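Local coordinates for protein japanin (Rhipicephalus appendiculatus, PDB 4BOE) that binds cholesterol in a lipocalin pocket and, as a secreted tick salivary protein, modulates host immunity by blocking dendritic cell differentiation from monocytes, at residues A[118-121]-A[122-125]. Residues are numbered along the deposited sequence; the frame is centred on the assembly and turned at random.
Sequences VTLK and YVDR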
loop_
_atom_site.group_PDB
_atom_site.type_symbol
_atom_site.label_atom_id
_atom_site.label_comp_id
_atom_site.label_asym_id
_atom_site.label_seq_id
_atom_site.Cartn_x
_atom_site.Cartn_y
_atom_site.Cartn_z
ATOM N N VAL A 118 4.726 -4.502 1.352
ATOM C CA VAL A 118 5.758 -5.476 1.089
ATOM C C VAL A 118 5.455 -6.209 -0.210
ATOM O O VAL A 118 4.297 -6.337 -0.592
ATOM C CB VAL A 118 5.947 -6.481 2.262
ATOM C CG1 VAL A 118 6.402 -5.785 3.541
ATOM C CG2 VAL A 118 4.708 -7.340 2.510
ATOM N N THR A 119 6.476 -6.797 -0.820
ATOM C CA THR A 119 6.238 -7.691 -1.960
ATOM C C THR A 119 6.012 -9.123 -1.457
ATOM O O THR A 119 6.065 -9.389 -0.245
ATOM C CB THR A 119 7.420 -7.657 -2.930
ATOM O OG1 THR A 119 8.512 -8.188 -2.233
ATOM C CG2 THR A 119 7.727 -6.265 -3.448
ATOM N N LEU A 120 5.768 -10.051 -2.392
ATOM C CA LEU A 120 5.545 -11.476 -2.064
ATOM C C LEU A 120 6.637 -12.096 -1.219
ATOM O O LEU A 120 6.357 -13.012 -0.457
ATOM C CB LEU A 120 5.386 -12.331 -3.331
ATOM C CG LEU A 120 4.667 -13.673 -3.115
ATOM C CD1 LEU A 120 3.172 -13.459 -2.814
ATOM C CD2 LEU A 120 4.860 -14.577 -4.313
ATOM N N LYS A 121 7.869 -11.610 -1.347
ATOM C CA LYS A 121 9.009 -12.101 -0.596
ATOM C C LYS A 121 8.775 -12.089 0.927
ATOM O O LYS A 121 9.289 -12.967 1.619
ATOM C CB LYS A 121 10.230 -11.255 -0.960
ATOM C CG LYS A 121 11.519 -11.665 -0.311
ATOM C CD LYS A 121 12.604 -10.734 -0.742
ATOM C CE LYS A 121 13.938 -11.153 -0.178
ATOM N NZ LYS A 121 15.057 -10.409 -0.791
ATOM N N TYR A 122 8.040 -11.090 1.453
ATOM C CA TYR A 122 7.839 -10.969 2.885
ATOM C C TYR A 122 6.416 -11.150 3.379
ATOM O O TYR A 122 6.188 -10.862 4.547
ATOM C CB TYR A 122 8.350 -9.585 3.323
ATOM C CG TYR A 122 9.781 -9.260 2.953
ATOM C CD1 TYR A 122 10.809 -10.173 3.194
ATOM C CD2 TYR A 122 10.147 -7.965 2.604
ATOM C CE1 TYR A 122 12.144 -9.848 2.946
ATOM C CE2 TYR A 122 11.483 -7.612 2.408
ATOM C CZ TYR A 122 12.476 -8.566 2.551
ATOM O OH TYR A 122 13.798 -8.244 2.315
ATOM N N VAL A 123 5.453 -11.601 2.557
ATOM C CA VAL A 123 4.048 -11.664 3.011
ATOM C C VAL A 123 3.817 -12.593 4.222
ATOM O O VAL A 123 2.988 -12.281 5.085
ATOM C CB VAL A 123 3.010 -11.969 1.891
ATOM C CG1 VAL A 123 2.918 -10.821 0.902
ATOM C CG2 VAL A 123 3.258 -13.297 1.192
ATOM N N ASP A 124 4.519 -13.707 4.295
ATOM C CA ASP A 124 4.329 -14.634 5.430
ATOM C C ASP A 124 5.321 -14.367 6.582
ATOM O O ASP A 124 5.256 -15.054 7.593
ATOM C CB ASP A 124 4.452 -16.100 4.950
ATOM C CG ASP A 124 5.768 -16.434 4.249
ATOM O OD1 ASP A 124 6.452 -15.488 3.779
ATOM O OD2 ASP A 124 6.121 -17.639 4.178
ATOM N N ARG A 125 6.290 -13.456 6.399
ATOM C CA ARG A 125 7.290 -13.178 7.418
ATOM C C ARG A 125 7.969 -11.856 7.172
ATOM O O ARG A 125 8.900 -11.757 6.374
ATOM C CB ARG A 125 8.344 -14.310 7.569
ATOM C CG ARG A 125 8.599 -15.219 6.355
ATOM C CD ARG A 125 9.166 -14.558 5.101
ATOM N NE ARG A 125 9.395 -15.578 4.064
ATOM C CZ ARG A 125 10.311 -15.530 3.092
ATOM N NH1 ARG A 125 11.128 -14.483 2.980
ATOM N NH2 ARG A 125 10.412 -16.526 2.217
HETATM O O HOH W 1 6.712 -14.966 1.220
#
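Lys121 and Tyr122 form a CH-pi contact between neighbouring side chains in a tight local bend, where the chain leaves strand 114-118 of the lipocalin barrel and heads for helix 128-137. Lys121 runs out straight from the backbone, its CG opposite N (chi1 -178°) and the rest of the chain extended, which lays it alongside the tyrosine, both pointing the same way. Its CG lies over one face of the Tyr122 ring, 4.2 Å from the centroid, while CE passes 3.8 Å from Tyr122 OH. A long lysine suits this place because its methylenes can cover an aromatic face while its ammonium reaches on toward Asp100, a weak, long ion pair. Asp100 also accepts a hydrogen bond from Thr119.

The bend itself is closed by Tyr122 N, which donates to Thr119 O at 3.1 Å from above the carbonyl plane, and by a weak bond of 3.4 Å from Val123 N to Leu120 O. A type I turn from Tyr122 to Arg125 follows. Beta-branched Val118 meets the base of the tyrosine, CB to CB, and brings CG1 to the ring edge; Val123 CG2 packs 4.0 Å from Leu120 CD1.

On the polar side, one water bridges Leu120 O and Asp124 OD1, 2.6 Å from each, and that same carboxylate oxygen pairs with Arg125 NE at 3.0 Å, although this arginine is poorly ordered. A serine in place of Tyr122 would probably leave the Lys121 methylenes without their aromatic face and Val118 CG1 without the ring edge, so that the lysine chain is held less firmly. The bend thus joins apolar packing to a polar rim where the water bridge is accompanied by a less certain ion pair.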